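Local coordinates for protein endo-alpha-mannosidase (Bacteroides thetaiotaomicron, PDB 4ACY) that hydrolyses internal alpha-mannosidic linkages, probably within N-glycan-type mannose chains, as an endo-acting glycosidase of family GH99, at residues D40-F45 / Y366-F371; P53-E58 / S99-I104; E154-N157 / T163-E166. All coordinates share one frame; numbering follows the deposited sequence.

Contact 1. Residues D40-F45 / Y366-F371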
loop_
_atom_site.group_PDB
_atom_site.type_symbol
_atom_site.label_atom_id
_atom_site.label_comp_id
_atom_site.label_asym_id
_atom_site.label_seq_id
_atom_site.Cartn_x
_atom_site.Cartn_y
_atom_site.Cartn_z
ATOM N N ASP A 40 -3.069 -11.795 10.494
ATOM C CA ASP A 40 -2.797 -12.183 9.123
ATOM C C ASP A 40 -3.886 -11.783 8.124
ATOM O O ASP A 40 -3.864 -12.241 7.000
ATOM C CB ASP A 40 -2.483 -13.689 9.026
ATOM C CG ASP A 40 -3.615 -14.564 9.523
ATOM O OD1 ASP A 40 -4.764 -14.092 9.634
ATOM O OD2 ASP A 40 -3.342 -15.746 9.831
ATOM N N HIS A 41 -4.819 -10.932 8.535
ATOM C CA HIS A 41 -5.827 -10.398 7.617
ATOM C C HIS A 41 -5.725 -8.873 7.544
ATOM O O HIS A 41 -6.643 -8.215 7.060
ATOM C CB HIS A 41 -7.245 -10.816 8.053
ATOM C CG HIS A 41 -7.653 -12.173 7.564
ATOM N ND1 HIS A 41 -6.985 -13.327 7.910
ATOM C CD2 HIS A 41 -8.672 -12.560 6.760
ATOM C CE1 HIS A 41 -7.560 -14.365 7.328
ATOM N NE2 HIS A 41 -8.586 -13.926 6.623
ATOM N N THR A 42 -4.611 -8.333 8.035
ATOM C CA THR A 42 -4.359 -6.885 7.998
ATOM C C THR A 42 -3.090 -6.669 7.212
ATOM O O THR A 42 -2.065 -7.268 7.521
ATOM C CB THR A 42 -4.195 -6.324 9.416
ATOM O OG1 THR A 42 -5.375 -6.608 10.173
ATOM C CG2 THR A 42 -3.967 -4.799 9.388
ATOM N N ILE A 43 -3.166 -5.818 6.180
ATOM C CA ILE A 43 -2.099 -5.725 5.204
ATOM C C ILE A 43 -1.678 -4.266 5.026
ATOM O O ILE A 43 -2.482 -3.446 4.630
ATOM C CB ILE A 43 -2.558 -6.279 3.827
ATOM C CG1 ILE A 43 -3.108 -7.717 3.981
ATOM C CG2 ILE A 43 -1.399 -6.274 2.865
ATOM C CD1 ILE A 43 -3.960 -8.207 2.794
ATOM N N SER A 44 -0.433 -3.943 5.332
ATOM C CA SER A 44 0.023 -2.563 5.126
ATOM C C SER A 44 0.509 -2.387 3.693
ATOM O O SER A 44 1.021 -3.329 3.079
ATOM C CB SER A 44 1.148 -2.188 6.089
ATOM O OG SER A 44 2.352 -2.894 5.768
ATOM N N PHE A 45 0.392 -1.177 3.174
ATOM C CA PHE A 45 1.069 -0.880 1.906
ATOM C C PHE A 45 2.493 -0.353 2.173
ATOM O O PHE A 45 2.693 0.707 2.802
ATOM C CB PHE A 45 0.215 0.038 1.011
ATOM C CG PHE A 45 -0.972 -0.680 0.420
ATOM C CD1 PHE A 45 -0.775 -1.794 -0.415
ATOM C CD2 PHE A 45 -2.273 -0.290 0.729
ATOM C CE1 PHE A 45 -1.881 -2.508 -0.935
ATOM C CE2 PHE A 45 -3.375 -0.987 0.195
ATOM C CZ PHE A 45 -3.181 -2.094 -0.625
ATOM N N TYR A 366 -4.475 -1.177 18.366
ATOM C CA TYR A 366 -5.817 -1.039 18.939
ATOM C C TYR A 366 -6.905 -1.442 17.948
ATOM O O TYR A 366 -7.798 -2.224 18.269
ATOM C CB TYR A 366 -6.050 0.405 19.406
ATOM C CG TYR A 366 -7.472 0.657 19.807
ATOM C CD1 TYR A 366 -7.922 0.296 21.073
ATOM C CD2 TYR A 366 -8.382 1.234 18.915
ATOM C CE1 TYR A 366 -9.237 0.510 21.444
ATOM C CE2 TYR A 366 -9.704 1.448 19.271
ATOM C CZ TYR A 366 -10.119 1.089 20.547
ATOM O OH TYR A 366 -11.415 1.300 20.925
ATOM N N TRP A 367 -6.829 -0.900 16.739
ATOM C CA TRP A 367 -7.812 -1.209 15.706
ATOM C C TRP A 367 -7.734 -2.650 15.201
ATOM O O TRP A 367 -8.766 -3.265 14.922
ATOM C CB TRP A 367 -7.700 -0.201 14.557
ATOM C CG TRP A 367 -8.309 1.093 14.977
ATOM C CD1 TRP A 367 -7.681 2.296 15.123
ATOM C CD2 TRP A 367 -9.669 1.298 15.358
ATOM N NE1 TRP A 367 -8.575 3.250 15.555
ATOM C CE2 TRP A 367 -9.804 2.663 15.708
ATOM C CE3 TRP A 367 -10.791 0.463 15.428
ATOM C CZ2 TRP A 367 -11.012 3.211 16.143
ATOM C CZ3 TRP A 367 -12.007 1.017 15.851
ATOM C CH2 TRP A 367 -12.101 2.376 16.198
ATOM N N VAL A 368 -6.524 -3.182 15.084
ATOM C CA VAL A 368 -6.356 -4.602 14.758
ATOM C C VAL A 368 -7.069 -5.472 15.809
ATOM O O VAL A 368 -7.767 -6.420 15.461
ATOM C CB VAL A 368 -4.863 -5.001 14.566
ATOM C CG1 VAL A 368 -4.687 -6.525 14.466
ATOM C CG2 VAL A 368 -4.275 -4.326 13.326
ATOM N N ASP A 369 -6.919 -5.134 17.087
ATOM C CA ASP A 369 -7.625 -5.892 18.122
ATOM C C ASP A 369 -9.152 -5.755 17.997
ATOM O O ASP A 369 -9.881 -6.749 18.140
ATOM C CB ASP A 369 -7.145 -5.518 19.519
ATOM C CG ASP A 369 -7.797 -6.363 20.595
ATOM O OD1 ASP A 369 -7.568 -7.592 20.624
ATOM O OD2 ASP A 369 -8.553 -5.791 21.401
ATOM N N GLU A 370 -9.630 -4.545 17.705
ATOM C CA GLU A 370 -11.061 -4.337 17.461
ATOM C C GLU A 370 -11.528 -5.162 16.268
ATOM O O GLU A 370 -12.630 -5.704 16.269
ATOM C CB GLU A 370 -11.387 -2.857 17.222
ATOM C CG GLU A 370 -11.256 -1.965 18.442
ATOM C CD GLU A 370 -12.174 -2.387 19.574
ATOM O OE1 GLU A 370 -13.405 -2.472 19.361
ATOM O OE2 GLU A 370 -11.649 -2.620 20.677
ATOM N N PHE A 371 -10.687 -5.237 15.240
ATOM C CA PHE A 371 -10.998 -6.004 14.036
ATOM C C PHE A 371 -11.105 -7.505 14.344
ATOM O O PHE A 371 -12.048 -8.174 13.892
ATOM C CB PHE A 371 -9.936 -5.712 12.967
ATOM C CG PHE A 371 -10.040 -6.556 11.723
ATOM C CD1 PHE A 371 -11.155 -6.493 10.888
ATOM C CD2 PHE A 371 -8.982 -7.376 11.362
ATOM C CE1 PHE A 371 -11.221 -7.253 9.724
ATOM C CE2 PHE A 371 -9.038 -8.147 10.198
ATOM C CZ PHE A 371 -10.161 -8.078 9.379
#
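T42 and V368 bring the two backbones nearest each other, their CA atoms 7.4 Å apart, where the beginning of strand 42-46 lies against the last helix, 359-376. From the helix, V368 and F371, one turn apart, both point at the strand. V368 contributes one branch: its CG2 lies 4.0 Å from T42 CG2, the two side chains crossing obliquely. With T42 CG2 anti to the backbone N (OG1 at chi1 -58°), V368 CG2 sits against both branches of the threonine, equally near its methyl and its hydroxyl, and the hydroxyl also borders the F371 ring. T42 OG1 stands 3.9 Å from F371 CD2 and is hydrogen-bonded to the carboxylate of D39, just before the segment. F371 CG extends trans to the backbone N (chi1 173°), carrying the ring past T42 to H41. There the rim of the ring takes the H41 methylene near its own plane, H41 CB lying 3.9 Å from F371 CE2. The imidazole itself turns aside: H41 ND1 gives D40 OD1 a hydrogen bond of 2.9 Å, nearly in the imidazole plane, and the ring stacks on Y321. Behind T42, backbone bonds tie I43 to I322 and I324, and S44 to V119 and S121. This is the seam of a (beta/alpha)8 TIM barrel, where the first strand lies between the second and the eighth and the C-terminal helix covers its outer side.

Contact 2. Residues P53-E58 / S99-I104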
loop_
_atom_site.group_PDB
_atom_site.type_symbol
_atom_site.label_atom_id
_atom_site.label_comp_id
_atom_site.label_asym_id
_atom_site.label_seq_id
_atom_site.Cartn_x
_atom_site.Cartn_y
_atom_site.Cartn_z
ATOM N N PRO A 53 22.680 8.421 -0.017
ATOM C CA PRO A 53 24.066 8.364 -0.476
ATOM C C PRO A 53 24.917 7.317 0.245
ATOM O O PRO A 53 25.736 6.657 -0.389
ATOM C CB PRO A 53 24.573 9.778 -0.172
ATOM C CG PRO A 53 23.328 10.630 -0.322
ATOM C CD PRO A 53 22.271 9.797 0.324
ATOM N N SER A 54 24.705 7.165 1.550
ATOM C CA SER A 54 25.447 6.205 2.358
ATOM C C SER A 54 25.289 4.752 1.902
ATOM O O SER A 54 26.267 4.010 1.837
ATOM C CB SER A 54 25.052 6.342 3.827
ATOM O OG SER A 54 25.674 5.337 4.599
ATOM N N VAL A 55 24.054 4.350 1.595
ATOM C CA VAL A 55 23.770 2.958 1.254
ATOM C C VAL A 55 23.709 2.737 -0.250
ATOM O O VAL A 55 24.147 1.699 -0.744
ATOM C CB VAL A 55 22.461 2.476 1.913
ATOM C CG1 VAL A 55 22.164 1.005 1.557
ATOM C CG2 VAL A 55 22.535 2.660 3.416
ATOM N N ASP A 56 23.180 3.720 -0.973
ATOM C CA ASP A 56 22.843 3.549 -2.388
ATOM C C ASP A 56 23.657 4.442 -3.317
ATOM O O ASP A 56 23.580 4.305 -4.542
ATOM C CB ASP A 56 21.345 3.798 -2.589
ATOM C CG ASP A 56 20.502 3.001 -1.610
ATOM O OD1 ASP A 56 20.373 1.769 -1.804
ATOM O OD2 ASP A 56 20.010 3.595 -0.631
ATOM N N GLY A 57 24.421 5.363 -2.737
ATOM C CA GLY A 57 25.253 6.268 -3.520
ATOM C C GLY A 57 24.553 7.505 -4.053
ATOM O O GLY A 57 25.197 8.374 -4.643
ATOM N N GLU A 58 23.238 7.586 -3.870
ATOM C CA GLU A 58 22.470 8.775 -4.254
ATOM C C GLU A 58 21.165 8.789 -3.464
ATOM O O GLU A 58 20.729 7.731 -2.989
ATOM C CB GLU A 58 22.170 8.772 -5.761
ATOM C CG GLU A 58 21.145 7.703 -6.188
ATOM C CD GLU A 58 21.156 7.399 -7.677
ATOM O OE1 GLU A 58 21.501 8.296 -8.484
ATOM O OE2 GLU A 58 20.812 6.249 -8.039
ATOM N N SER A 99 15.883 1.907 1.818
ATOM C CA SER A 99 15.115 0.666 1.814
ATOM C C SER A 99 16.026 -0.558 1.703
ATOM O O SER A 99 15.599 -1.680 1.976
ATOM C CB SER A 99 14.124 0.683 0.648
ATOM O OG SER A 99 13.155 1.708 0.813
ATOM N N ASN A 100 17.274 -0.338 1.297
ATOM C CA ASN A 100 18.263 -1.417 1.189
ATOM C C ASN A 100 19.150 -1.589 2.404
ATOM O O ASN A 100 20.134 -2.333 2.348
ATOM C CB ASN A 100 19.127 -1.226 -0.060
ATOM C CG ASN A 100 18.298 -1.174 -1.312
ATOM O OD1 ASN A 100 18.449 -0.269 -2.137
ATOM N ND2 ASN A 100 17.368 -2.119 -1.438
ATOM N N ASP A 101 18.796 -0.916 3.493
ATOM C CA ASP A 101 19.565 -0.957 4.742
ATOM C C ASP A 101 18.944 -2.007 5.654
ATOM O O ASP A 101 17.821 -1.824 6.124
ATOM C CB ASP A 101 19.553 0.434 5.391
ATOM C CG ASP A 101 20.360 0.510 6.689
ATOM O OD1 ASP A 101 20.744 -0.543 7.239
ATOM O OD2 ASP A 101 20.581 1.645 7.172
ATOM N N PRO A 102 19.674 -3.113 5.916
ATOM C CA PRO A 102 19.107 -4.183 6.743
ATOM C C PRO A 102 18.640 -3.703 8.115
ATOM O O PRO A 102 17.659 -4.235 8.646
ATOM C CB PRO A 102 20.264 -5.181 6.872
ATOM C CG PRO A 102 21.103 -4.937 5.662
ATOM C CD PRO A 102 21.044 -3.436 5.475
ATOM N N GLU A 103 19.312 -2.702 8.680
ATOM C CA GLU A 103 18.885 -2.153 9.973
ATOM C C GLU A 103 17.532 -1.452 9.908
ATOM O O GLU A 103 16.716 -1.571 10.818
ATOM C CB GLU A 103 19.951 -1.231 10.578
ATOM C CG GLU A 103 20.992 -2.000 11.377
ATOM C CD GLU A 103 20.355 -2.907 12.429
ATOM O OE1 GLU A 103 19.863 -2.382 13.458
ATOM O OE2 GLU A 103 20.309 -4.141 12.203
ATOM N N ILE A 104 17.310 -0.724 8.821
ATOM C CA ILE A 104 16.014 -0.088 8.575
ATOM C C ILE A 104 14.916 -1.154 8.402
ATOM O O ILE A 104 13.827 -1.074 8.997
ATOM C CB ILE A 104 16.078 0.805 7.313
ATOM C CG1 ILE A 104 17.092 1.953 7.488
ATOM C CG2 ILE A 104 14.684 1.324 6.947
ATOM C CD1 ILE A 104 16.861 2.873 8.696
#
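D56 and N100 meet through their polar ends, carboxylate and amide planes 67° apart and the side chains crossing at about a right angle. D56 OD1 lies 2.8 Å from the atom modelled as N100 OD1; the amide is probably turned over, in which case this may be a hydrogen bond. Less ambiguous is the approach of D56 OD1 to N100 CB, at 3.7 Å. Beside this pair V55 adds van der Waals contacts with both branches. Its CG1, trans to the backbone N (chi1 -180°), rests against the backbone of N100, 4.0 Å from N100 O, while V55 CG2 reaches the methylene of the next residue, 4.2 Å from D101 CB. Both pieces belong to the long connection between the first strand of the TIM barrel and its first barrel helix, 102-115, so the contact draws two distant parts of one beta-to-alpha loop together at the surface. D101 is the N-cap of that helix: D101 OD1 accepts from E103 N over 3.0 Å, the donor standing 44° out of the carboxylate plane, and P102 occupies the first helical turn. The D101 carboxylate thus caps the helix, and its methylene meets V55 CG2. On the other segment, D56 is positioned by its second oxygen, OD2, which is bonded to the S98 hydroxyl and the N52 backbone amide. The same S98 hydroxyl bonds N100 N, so S98 bonds to both partners of the D56-N100 pair, and N100 also packs on Q133 and S134 of helix 133-145.

Contact 3. Residues E154-N157 / T163-E166; sequences EPFN and TVRE
F156 presents the edge of its ring, not a face, to a hydroxyl: T163 OG1 lies near the ring plane, 3.6 Å from F156 CE1. F156 lies in the loop between the third strand of the TIM barrel, 148-153, and helix 161-175, and T163 in the first turn of that helix, so the contact folds this beta-to-alpha connection back onto its own helix. The hydroxyl is well supplied, since T163 OG1 accepts from S160 N and donates to G158 O, both within the loop; the C-H rim of the ring simply packs against an oxygen already engaged. F156 CG sits between the backbone N and the carbonyl carbon (chi1 56°), a rotation that swings the ring across to the helix. The chain enters this bend through an inverse gamma turn centred on P155, with a weak bond of 2.9 Å from F156 N to E154 O. With an alanine here the T163 hydroxyl would probably lose the ring edge beside it, and V164 CG2 its contact with the ring. V164 takes a smaller part; its side chain also packs on W203 and L206 of helix 200-207. F156 CZ faces V164 N, 4.4 Å away near the ring plane, and the nearest approach of the two side chains is 4.5 Å, between F156 CZ and V164 CG2.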
loop_
_atom_site.group_PDB
_atom_site.type_symbol
_atom_site.label_atom_id
_atom_site.label_comp_id
_atom_site.label_asym_id
_atom_site.label_seq_id
_atom_site.Cartn_x
_atom_site.Cartn_y
_atom_site.Cartn_z
ATOM N N GLU A 154 2.502 -2.484 -9.534
ATOM C CA GLU A 154 2.335 -1.071 -9.863
ATOM C C GLU A 154 2.239 -0.885 -11.375
ATOM O O GLU A 154 2.473 -1.844 -12.110
ATOM C CB GLU A 154 3.486 -0.256 -9.286
ATOM C CG GLU A 154 3.576 -0.355 -7.752
ATOM C CD GLU A 154 2.605 0.552 -7.031
ATOM O OE1 GLU A 154 1.824 1.278 -7.696
ATOM O OE2 GLU A 154 2.632 0.543 -5.767
ATOM N N PRO A 155 1.870 0.333 -11.837
ATOM C CA PRO A 155 1.755 0.574 -13.293
ATOM C C PRO A 155 3.108 0.831 -13.944
ATOM O O PRO A 155 3.434 1.966 -14.302
ATOM C CB PRO A 155 0.838 1.812 -13.382
ATOM C CG PRO A 155 0.276 2.015 -11.991
ATOM C CD PRO A 155 1.326 1.468 -11.072
ATOM N N PHE A 156 3.893 -0.232 -14.081
ATOM C CA PHE A 156 5.207 -0.134 -14.661
ATOM C C PHE A 156 5.107 -0.008 -16.177
ATOM O O PHE A 156 4.067 -0.337 -16.774
ATOM C CB PHE A 156 6.075 -1.323 -14.240
ATOM C CG PHE A 156 5.479 -2.673 -14.561
ATOM C CD1 PHE A 156 5.606 -3.219 -15.837
ATOM C CD2 PHE A 156 4.822 -3.412 -13.573
ATOM C CE1 PHE A 156 5.074 -4.481 -16.139
ATOM C CE2 PHE A 156 4.275 -4.676 -13.862
ATOM C CZ PHE A 156 4.400 -5.207 -15.149
ATOM N N ASN A 157 6.167 0.525 -16.775
ATOM C CA ASN A 157 6.219 0.711 -18.219
ATOM C C ASN A 157 5.955 -0.620 -18.930
ATOM O O ASN A 157 6.569 -1.647 -18.609
ATOM C CB ASN A 157 7.560 1.329 -18.649
ATOM C CG ASN A 157 7.543 2.860 -18.640
ATOM O OD1 ASN A 157 8.589 3.501 -18.530
ATOM N ND2 ASN A 157 6.354 3.449 -18.759
ATOM N N THR A 163 2.751 -9.068 -19.451
ATOM C CA THR A 163 3.900 -8.708 -18.622
ATOM C C THR A 163 3.549 -8.866 -17.133
ATOM O O THR A 163 4.414 -9.164 -16.313
ATOM C CB THR A 163 4.466 -7.307 -18.940
ATOM O OG1 THR A 163 3.460 -6.321 -18.717
ATOM C CG2 THR A 163 4.947 -7.232 -20.413
ATOM N N VAL A 164 2.273 -8.705 -16.799
ATOM C CA VAL A 164 1.831 -9.021 -15.426
ATOM C C VAL A 164 2.038 -10.526 -15.171
ATOM O O VAL A 164 2.575 -10.907 -14.134
ATOM C CB VAL A 164 0.383 -8.558 -15.147
ATOM C CG1 VAL A 164 -0.146 -9.117 -13.809
ATOM C CG2 VAL A 164 0.309 -7.022 -15.155
ATOM N N ARG A 165 1.661 -11.373 -16.134
ATOM C CA ARG A 165 1.918 -12.812 -16.004
ATOM C C ARG A 165 3.386 -13.084 -15.726
ATOM O O ARG A 165 3.720 -13.840 -14.822
ATOM C CB ARG A 165 1.461 -13.601 -17.242
ATOM C CG ARG A 165 1.315 -15.103 -16.946
ATOM C CD ARG A 165 0.962 -15.902 -18.195
ATOM N NE ARG A 165 0.316 -17.193 -17.884
ATOM C CZ ARG A 165 0.935 -18.284 -17.434
ATOM N NH1 ARG A 165 2.243 -18.294 -17.213
ATOM N NH2 ARG A 165 0.230 -19.383 -17.190
ATOM N N GLU A 166 4.267 -12.441 -16.488
ATOM C CA GLU A 166 5.703 -12.661 -16.338
ATOM C C GLU A 166 6.177 -12.257 -14.949
ATOM O O GLU A 166 7.067 -12.893 -14.364
ATOM C CB GLU A 166 6.484 -11.887 -17.402
ATOM C CG GLU A 166 6.205 -12.349 -18.838
ATOM C CD GLU A 166 6.725 -11.375 -19.894
ATOM O OE1 GLU A 166 7.361 -10.360 -19.541
ATOM O OE2 GLU A 166 6.476 -11.619 -21.088
#

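Overall arrangement
The three contacts sample one TIM barrel. Contact 1 joins its first strand to its last helix, and the chain between these segments contains the other two, which follow each other in series. Contacts 2 and 3 both belong to beta-to-alpha loops, the first and the third, on the side where enzymes of this fold carry their active sites; their centres are 26 Å apart and their nearest atoms about 12 Å. Contact 3 lies across the chain's centre from contact 1, 28 Å between centres, though their nearest atoms are about 7 Å apart. E154, at the start of segment 154-157, lies close to a formate, probably from the crystallisation liquor.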